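Local coordinates for protein shikimate dehydrogenase (NADP(+)) (Peptoclostridium difficile, PDB 5DZS) that probably catalyses the reversible NADPH-linked reduction of 3-dehydroshikimate to shikimate, a step on the route to chorismate and the aromatic amino acids, at residues N2-V7 with G54-N59; A84-L89 with Y98-F103; G104-F109 with L134-D139. One frame throughout, in Å; residues are numbered along the deposited sequence. Where two conformers were deposited one is given.

Contact 1 (N2-V7 with G54-N59)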
# COMPACT_ATOMS: atom_id res chain seq x y z
N ASN B 2 -10.90 5.88 -15.57
CA ASN B 2 -10.03 4.72 -15.57
C ASN B 2 -10.87 3.45 -15.55
O ASN B 2 -11.98 3.43 -15.01
CB ASN B 2 -9.04 4.73 -14.43
CG ASN B 2 -7.92 5.71 -14.68
OD1 ASN B 2 -7.92 6.82 -14.13
ND2 ASN B 2 -7.03 5.37 -15.58
N PHE B 3 -10.32 2.39 -16.11
CA PHE B 3 -10.97 1.09 -16.24
C PHE B 3 -10.33 0.01 -15.39
O PHE B 3 -9.09 -0.06 -15.27
CB PHE B 3 -10.99 0.59 -17.70
CG PHE B 3 -11.83 1.39 -18.67
CD1 PHE B 3 -12.79 2.29 -18.26
CD2 PHE B 3 -11.75 1.12 -20.05
CE1 PHE B 3 -13.60 2.96 -19.21
CE2 PHE B 3 -12.53 1.79 -20.97
CZ PHE B 3 -13.48 2.68 -20.55
N PHE B 4 -11.19 -0.85 -14.86
CA PHE B 4 -10.83 -1.95 -13.97
C PHE B 4 -11.74 -3.13 -14.28
O PHE B 4 -12.79 -2.97 -14.94
CB PHE B 4 -11.07 -1.55 -12.50
CG PHE B 4 -10.30 -0.34 -12.06
CD1 PHE B 4 -10.76 0.93 -12.29
CD2 PHE B 4 -9.07 -0.50 -11.43
CE1 PHE B 4 -10.00 2.02 -11.90
CE2 PHE B 4 -8.33 0.58 -11.04
CZ PHE B 4 -8.80 1.84 -11.26
N GLY B 5 -11.40 -4.30 -13.77
CA GLY B 5 -12.31 -5.41 -13.92
C GLY B 5 -11.88 -6.66 -13.21
O GLY B 5 -10.86 -6.67 -12.50
N LEU B 6 -12.66 -7.71 -13.44
CA LEU B 6 -12.47 -9.00 -12.81
C LEU B 6 -12.17 -10.05 -13.87
O LEU B 6 -12.96 -10.24 -14.79
CB LEU B 6 -13.73 -9.40 -12.05
CG LEU B 6 -13.75 -10.81 -11.44
CD1 LEU B 6 -12.66 -11.00 -10.41
CD2 LEU B 6 -15.12 -11.12 -10.86
N VAL B 7 -11.02 -10.72 -13.72
CA VAL B 7 -10.60 -11.76 -14.65
C VAL B 7 -10.88 -13.15 -14.08
O VAL B 7 -10.45 -13.47 -12.97
CB VAL B 7 -9.10 -11.63 -14.94
CG1 VAL B 7 -8.59 -12.81 -15.78
CG2 VAL B 7 -8.81 -10.30 -15.66
N GLY B 54 -4.23 0.17 -21.19
CA GLY B 54 -4.15 1.00 -19.99
C GLY B 54 -5.18 0.69 -18.94
O GLY B 54 -5.74 1.61 -18.34
N ILE B 55 -5.50 -0.59 -18.77
CA ILE B 55 -6.42 -1.03 -17.74
C ILE B 55 -5.67 -0.91 -16.41
O ILE B 55 -4.70 -1.61 -16.18
CB ILE B 55 -6.93 -2.45 -17.98
CG1 ILE B 55 -7.45 -2.62 -19.42
CG2 ILE B 55 -7.95 -2.84 -16.93
CD1 ILE B 55 -8.60 -1.70 -19.79
N GLN B 56 -6.10 0.01 -15.54
CA GLN B 56 -5.31 0.32 -14.35
C GLN B 56 -5.18 -0.82 -13.37
O GLN B 56 -4.14 -0.97 -12.70
CB GLN B 56 -5.89 1.56 -13.64
CG GLN B 56 -5.05 2.03 -12.49
CD GLN B 56 -5.51 3.34 -11.91
OE1 GLN B 56 -5.96 4.24 -12.62
NE2 GLN B 56 -5.36 3.46 -10.59
N GLY B 57 -6.23 -1.59 -13.22
CA GLY B 57 -6.18 -2.71 -12.29
C GLY B 57 -7.17 -3.78 -12.59
O GLY B 57 -8.26 -3.48 -13.11
N VAL B 58 -6.86 -5.02 -12.21
CA VAL B 58 -7.83 -6.08 -12.32
C VAL B 58 -7.77 -6.94 -11.09
O VAL B 58 -6.70 -7.05 -10.44
CB VAL B 58 -7.68 -6.99 -13.56
CG1 VAL B 58 -7.82 -6.17 -14.84
CG2 VAL B 58 -6.38 -7.75 -13.56
N ASN B 59 -8.89 -7.52 -10.73
CA ASN B 59 -8.90 -8.63 -9.81
C ASN B 59 -8.80 -9.91 -10.61
O ASN B 59 -9.16 -9.96 -11.78
CB ASN B 59 -10.17 -8.62 -8.98
CG ASN B 59 -10.21 -7.49 -8.00
OD1 ASN B 59 -11.11 -6.65 -8.04
ND2 ASN B 59 -9.24 -7.45 -7.11
O HOH W 1 -7.56 2.82 -16.82

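Contact 2 (A84-L89 with Y98-F103)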
# COMPACT_ATOMS: atom_id res chain seq x y z
N ALA B 84 -0.28 -16.98 -4.55
CA ALA B 84 -1.40 -16.64 -5.45
C ALA B 84 -1.59 -15.14 -5.45
O ALA B 84 -1.25 -14.47 -4.45
CB ALA B 84 -2.67 -17.29 -4.98
N VAL B 85 -2.19 -14.63 -6.53
CA VAL B 85 -2.49 -13.23 -6.72
C VAL B 85 -3.95 -13.03 -7.05
O VAL B 85 -4.48 -13.74 -7.90
CB VAL B 85 -1.60 -12.66 -7.85
CG1 VAL B 85 -2.13 -11.34 -8.43
CG2 VAL B 85 -0.19 -12.50 -7.32
N ASN B 86 -4.63 -12.08 -6.39
CA ASN B 86 -6.01 -11.73 -6.75
C ASN B 86 -6.20 -10.27 -7.13
O ASN B 86 -7.32 -9.89 -7.44
CB ASN B 86 -6.98 -12.12 -5.66
CG ASN B 86 -6.92 -11.21 -4.46
OD1 ASN B 86 -6.05 -10.35 -4.32
ND2 ASN B 86 -7.89 -11.39 -3.58
N THR B 87 -5.12 -9.48 -7.13
CA THR B 87 -5.20 -8.04 -7.42
C THR B 87 -3.96 -7.67 -8.21
O THR B 87 -2.85 -7.94 -7.76
CB THR B 87 -5.30 -7.23 -6.11
OG1 THR B 87 -6.48 -7.62 -5.38
CG2 THR B 87 -5.35 -5.73 -6.37
N ILE B 88 -4.15 -7.06 -9.37
CA ILE B 88 -3.05 -6.62 -10.22
C ILE B 88 -3.16 -5.10 -10.45
O ILE B 88 -4.28 -4.59 -10.69
CB ILE B 88 -3.07 -7.34 -11.59
CG1 ILE B 88 -2.79 -8.84 -11.39
CG2 ILE B 88 -2.07 -6.75 -12.59
CD1 ILE B 88 -3.00 -9.71 -12.61
N LEU B 89 -2.04 -4.41 -10.41
CA LEU B 89 -1.95 -2.97 -10.65
C LEU B 89 -0.98 -2.74 -11.81
O LEU B 89 0.13 -3.29 -11.83
CB LEU B 89 -1.41 -2.26 -9.42
CG LEU B 89 -1.05 -0.78 -9.56
CD1 LEU B 89 -2.19 0.13 -9.99
CD2 LEU B 89 -0.46 -0.29 -8.24
N TYR B 98 -0.72 -8.51 -6.03
CA TYR B 98 -1.01 -8.48 -4.60
C TYR B 98 -2.04 -9.53 -4.27
O TYR B 98 -2.70 -10.08 -5.17
CB TYR B 98 -1.58 -7.11 -4.19
CG TYR B 98 -0.74 -5.92 -4.58
CD1 TYR B 98 -0.78 -5.39 -5.87
CD2 TYR B 98 0.10 -5.32 -3.67
CE1 TYR B 98 0.00 -4.33 -6.22
CE2 TYR B 98 0.85 -4.21 -4.02
CZ TYR B 98 0.78 -3.71 -5.32
OH TYR B 98 1.55 -2.61 -5.68
N ASN B 99 -2.20 -9.82 -2.99
CA ASN B 99 -3.22 -10.76 -2.56
C ASN B 99 -3.94 -10.22 -1.37
O ASN B 99 -3.36 -10.11 -0.27
CB ASN B 99 -2.62 -12.12 -2.27
CG ASN B 99 -3.69 -13.15 -2.00
OD1 ASN B 99 -4.60 -12.90 -1.19
ND2 ASN B 99 -3.61 -14.29 -2.66
N THR B 100 -5.21 -9.90 -1.54
CA THR B 100 -5.98 -9.44 -0.43
C THR B 100 -6.73 -10.59 0.29
O THR B 100 -7.53 -10.29 1.21
CB THR B 100 -7.01 -8.51 -0.91
OG1 THR B 100 -7.91 -9.30 -1.74
CG2 THR B 100 -6.39 -7.31 -1.69
N ASP B 101 -6.51 -11.87 -0.07
CA ASP B 101 -7.25 -12.99 0.59
C ASP B 101 -7.01 -13.14 2.10
O ASP B 101 -7.96 -13.40 2.87
CB ASP B 101 -7.01 -14.36 -0.11
CG ASP B 101 -7.88 -14.57 -1.34
OD1 ASP B 101 -8.89 -13.85 -1.50
OD2 ASP B 101 -7.58 -15.49 -2.14
N TYR B 102 -5.76 -13.04 2.54
CA TYR B 102 -5.45 -13.12 3.98
C TYR B 102 -6.13 -11.95 4.69
O TYR B 102 -6.77 -12.13 5.73
CB TYR B 102 -3.92 -13.10 4.19
CG TYR B 102 -3.39 -13.26 5.60
CD1 TYR B 102 -3.42 -12.20 6.51
CD2 TYR B 102 -2.76 -14.43 5.99
CE1 TYR B 102 -2.90 -12.33 7.78
CE2 TYR B 102 -2.22 -14.56 7.26
CZ TYR B 102 -2.30 -13.50 8.14
OH TYR B 102 -1.76 -13.63 9.40
N PHE B 103 -6.00 -10.74 4.14
CA PHE B 103 -6.63 -9.54 4.72
C PHE B 103 -8.15 -9.66 4.88
O PHE B 103 -8.69 -9.36 5.96
CB PHE B 103 -6.29 -8.29 3.91
CG PHE B 103 -7.16 -7.13 4.25
CD1 PHE B 103 -6.83 -6.26 5.29
CD2 PHE B 103 -8.36 -6.94 3.58
CE1 PHE B 103 -7.68 -5.21 5.62
CE2 PHE B 103 -9.20 -5.90 3.92
CZ PHE B 103 -8.86 -5.04 4.94
O HOH W 2 -10.03 -13.56 -4.18
O HOH W 3 -8.87 -8.13 -3.85

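Contact 3 (G104-F109 with L134-D139)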
# COMPACT_ATOMS: atom_id res chain seq x y z
N GLY B 104 -8.82 -10.12 3.82
CA GLY B 104 -10.27 -10.25 3.83
C GLY B 104 -10.74 -11.29 4.84
O GLY B 104 -11.78 -11.09 5.48
N LEU B 105 -9.99 -12.39 4.97
CA LEU B 105 -10.34 -13.43 5.95
C LEU B 105 -10.22 -12.84 7.37
O LEU B 105 -11.13 -13.00 8.19
CB LEU B 105 -9.42 -14.65 5.82
CG LEU B 105 -9.59 -15.53 4.58
CD1 LEU B 105 -8.32 -16.33 4.30
CD2 LEU B 105 -10.79 -16.44 4.74
N ASP B 106 -9.11 -12.15 7.63
CA ASP B 106 -8.88 -11.55 8.94
C ASP B 106 -10.05 -10.64 9.29
O ASP B 106 -10.60 -10.70 10.38
CB ASP B 106 -7.58 -10.76 8.95
CG ASP B 106 -7.34 -10.07 10.27
OD1 ASP B 106 -7.17 -10.77 11.28
OD2 ASP B 106 -7.31 -8.83 10.30
N SER B 107 -10.43 -9.81 8.33
CA SER B 107 -11.55 -8.89 8.47
C SER B 107 -12.87 -9.58 8.83
O SER B 107 -13.57 -9.18 9.79
CB SER B 107 -11.71 -8.12 7.16
OG SER B 107 -12.75 -7.19 7.24
N MET B 108 -13.20 -10.62 8.05
CA MET B 108 -14.41 -11.44 8.19
C MET B 108 -14.48 -12.14 9.56
O MET B 108 -15.54 -12.20 10.19
CB MET B 108 -14.44 -12.50 7.08
CG MET B 108 -15.54 -13.56 7.18
SD MET B 108 -15.43 -14.89 5.94
CE MET B 108 -13.90 -15.68 6.44
N PHE B 109 -13.35 -12.68 10.00
CA PHE B 109 -13.26 -13.38 11.29
C PHE B 109 -13.46 -12.42 12.46
O PHE B 109 -14.14 -12.74 13.42
CB PHE B 109 -11.95 -14.14 11.44
CG PHE B 109 -11.97 -15.51 10.82
CD1 PHE B 109 -11.77 -15.67 9.46
CD2 PHE B 109 -12.17 -16.63 11.59
CE1 PHE B 109 -11.78 -16.92 8.88
CE2 PHE B 109 -12.18 -17.90 11.02
CZ PHE B 109 -11.98 -18.04 9.66
N LEU B 134 -5.15 -21.17 4.98
CA LEU B 134 -4.14 -21.94 5.69
C LEU B 134 -3.16 -20.97 6.37
O LEU B 134 -2.86 -21.11 7.54
CB LEU B 134 -3.40 -22.88 4.72
CG LEU B 134 -2.19 -23.67 5.25
CD1 LEU B 134 -1.97 -24.93 4.40
CD2 LEU B 134 -0.92 -22.82 5.32
N THR B 135 -2.69 -19.98 5.61
CA THR B 135 -1.74 -18.99 6.11
C THR B 135 -2.33 -18.22 7.30
O THR B 135 -1.68 -18.06 8.34
CB THR B 135 -1.32 -18.02 4.98
OG1 THR B 135 -0.82 -18.77 3.86
CG2 THR B 135 -0.24 -17.05 5.44
N TYR B 136 -3.58 -17.77 7.15
CA TYR B 136 -4.26 -17.04 8.21
C TYR B 136 -4.45 -17.89 9.46
O TYR B 136 -4.11 -17.45 10.57
CB TYR B 136 -5.62 -16.52 7.72
CG TYR B 136 -6.45 -15.96 8.84
CD1 TYR B 136 -6.20 -14.70 9.34
CD2 TYR B 136 -7.48 -16.70 9.40
CE1 TYR B 136 -6.96 -14.19 10.38
CE2 TYR B 136 -8.24 -16.20 10.44
CZ TYR B 136 -7.98 -14.95 10.92
OH TYR B 136 -8.75 -14.46 11.97
N PHE B 137 -4.99 -19.10 9.30
CA PHE B 137 -5.21 -19.99 10.45
C PHE B 137 -3.92 -20.28 11.24
O PHE B 137 -3.92 -20.25 12.47
CB PHE B 137 -5.86 -21.32 10.04
CG PHE B 137 -7.35 -21.25 9.74
CD1 PHE B 137 -8.24 -20.63 10.60
CD2 PHE B 137 -7.87 -21.93 8.64
CE1 PHE B 137 -9.61 -20.63 10.33
CE2 PHE B 137 -9.23 -21.93 8.37
CZ PHE B 137 -10.10 -21.28 9.21
N ILE B 138 -2.83 -20.59 10.53
CA ILE B 138 -1.54 -20.90 11.17
C ILE B 138 -0.98 -19.70 11.93
O ILE B 138 -0.46 -19.85 13.04
CB ILE B 138 -0.48 -21.35 10.14
CG1 ILE B 138 -0.91 -22.63 9.41
CG2 ILE B 138 0.87 -21.56 10.82
CD1 ILE B 138 -0.92 -23.88 10.27
N ASP B 139 -1.06 -18.53 11.32
CA ASP B 139 -0.58 -17.31 11.97
C ASP B 139 -1.41 -16.98 13.20
O ASP B 139 -0.91 -16.39 14.16
CB ASP B 139 -0.64 -16.13 11.01
CG ASP B 139 0.38 -16.22 9.89
OD1 ASP B 139 1.30 -17.08 9.93
OD2 ASP B 139 0.28 -15.39 8.97

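Contact 1 (N2-V7 with G54-N59)
Phe4 and Gln56 run side by side and point the same way, the amide plane of Gln56 turned 57° from the phenyl ring. Gln56 leaves its backbone with CG turned away from N (chi1 -174°) and, extended beyond, runs beside CE2 and CZ of Phe4, its CD 3.7 Å from Phe4 CZ. At the same end Asn2 meets Gln56 with the two amides 75° apart, and the angle is too poor for a bond between them; the Asn2 amide N instead donates a hydrogen to a water that also accepts from Phe3 N and donates to Gly54 O. On the other face of the sheet Phe3 CB rests 3.9 Å from Ile55 CD1. These pairs flank neighbouring parallel strands of the mixed sheet in the substrate-binding domain, with strand 2-8 between 31-37 and 57-60. The backbone bonds from Gln56 N to Phe3 O and Gly5 N to Gly57 O are weak; those from Asn59 N to Gly5 O and Val7 N to Asn59 O, both 2.8 Å, are firm. Farther along, Leu6 and Asn59 cross at about a right angle, Leu6 CD1 lying 3.7 Å from Asn59 CB, while the Asn59 amide is hydrogen-bonded to Tyr33, Ser243 and Asn86 O.

Contact 2 (A84-L89 with Y98-F103)
Asn86 grips Thr100 with both ends of its amide: OD1 accepts from Thr100 N at 2.9 Å, and ND2 donates to Thr100 OG1 at 2.8 Å, with that hydroxyl close to the amide plane. The torsion that sets CG between the backbone N and carbonyl carbon (chi1 74°) brings the amide across to the start of helix 101-111. A second donor, Thr87 OG1, reaches Asn86 OD1 from the opposite face of the amide plane to Thr100 N, so hydrogen bonds from both sides fix the rotation of the group. One water joins Asn86 ND2 to Asp101 OD1, and another links the hydroxyls of Thr87 and Thr100. Behind this shell, Tyr98 O takes the backbone N of both Asn86 (3.0 Å) and Thr87, while Tyr98 N donates to Thr87 O at 2.8 Å. Asn99 ND2 bonds to Ala84 O at 3.0 Å, coming from above the carbonyl plane, while the acceptor lies in the plane of the Asn99 amide. Asp101 itself is held by Gln239 and by a salt bridge to Lys65, the predicted proton acceptor. Asn86 and Thr87 both face Tyr98, a classic beta bulge, next to Asp101 in the predicted shikimate site.

Contact 3 (G104-F109 with L134-D139)
Phe109, Tyr136 and Phe137 form an aromatic cluster within the apolar packing of this helix-to-helix contact. Tyr136 presents CE2 over one face of the Phe109 ring, 3.7 Å above its plane and displaced toward the rim; the centroids are 5.0 Å apart and the planes 40° apart, an oblique pairing. Phe137 meets the far end of Phe109, its CE1 3.6 Å from Phe109 CZ, with the two ring planes nearly perpendicular at 87°. The first torsion of Tyr136 (chi1 171°) turns CG away from N and carries the ring across to the other helix. Leu105, near the predicted NADP(+)-binding Leu209, adds a looser aliphatic contact, CD1 to Tyr136 CB at 4.4 Å.

Polar groups enter this packing through van der Waals contact, and no hydrogen bond joins the two segments. Tyr136 OH abuts Phe109 CB at 3.3 Å. The backbone N of Asp106 lies over a face of the Tyr136 ring, while Asp106 OD1 comes 3.5 Å from Tyr136 CE1. The Asp106 side chain crosses that of Tyr136 at about a right angle, and its OD2 forms a salt bridge with Lys110.

The axes of segments 104-109 and 134-139 approach to 10.3 Å. Phe109 also packs on Ile207 of strand 205-208, Phe137 on Leu145 of strand 144-149, and both on Val116, which places the cluster against the parallel sheet of the Rossmann-like NADP-binding domain.

From the N terminus, contact 1 joins strand 2-8 to strand 57-60, closing a loop that contains strand 31-37 and two helices. Contact 2 follows in series, closing the much shorter hairpin connection of strands 87-91 and 94-98 and leading into helix 101-111. The same helix then carries contact 3, whose loop includes strand 120-124; none of the three loops nests in or crosses another. Contacts 1 and 2 touch inside one mixed sheet, where Val58 O lies 2.8 Å from Ile88 N. Contacts 2 and 3 meet through Tyr102 OH and Asp139 OD2. Helix 101-111 thus runs from the mixed sheet to the parallel one.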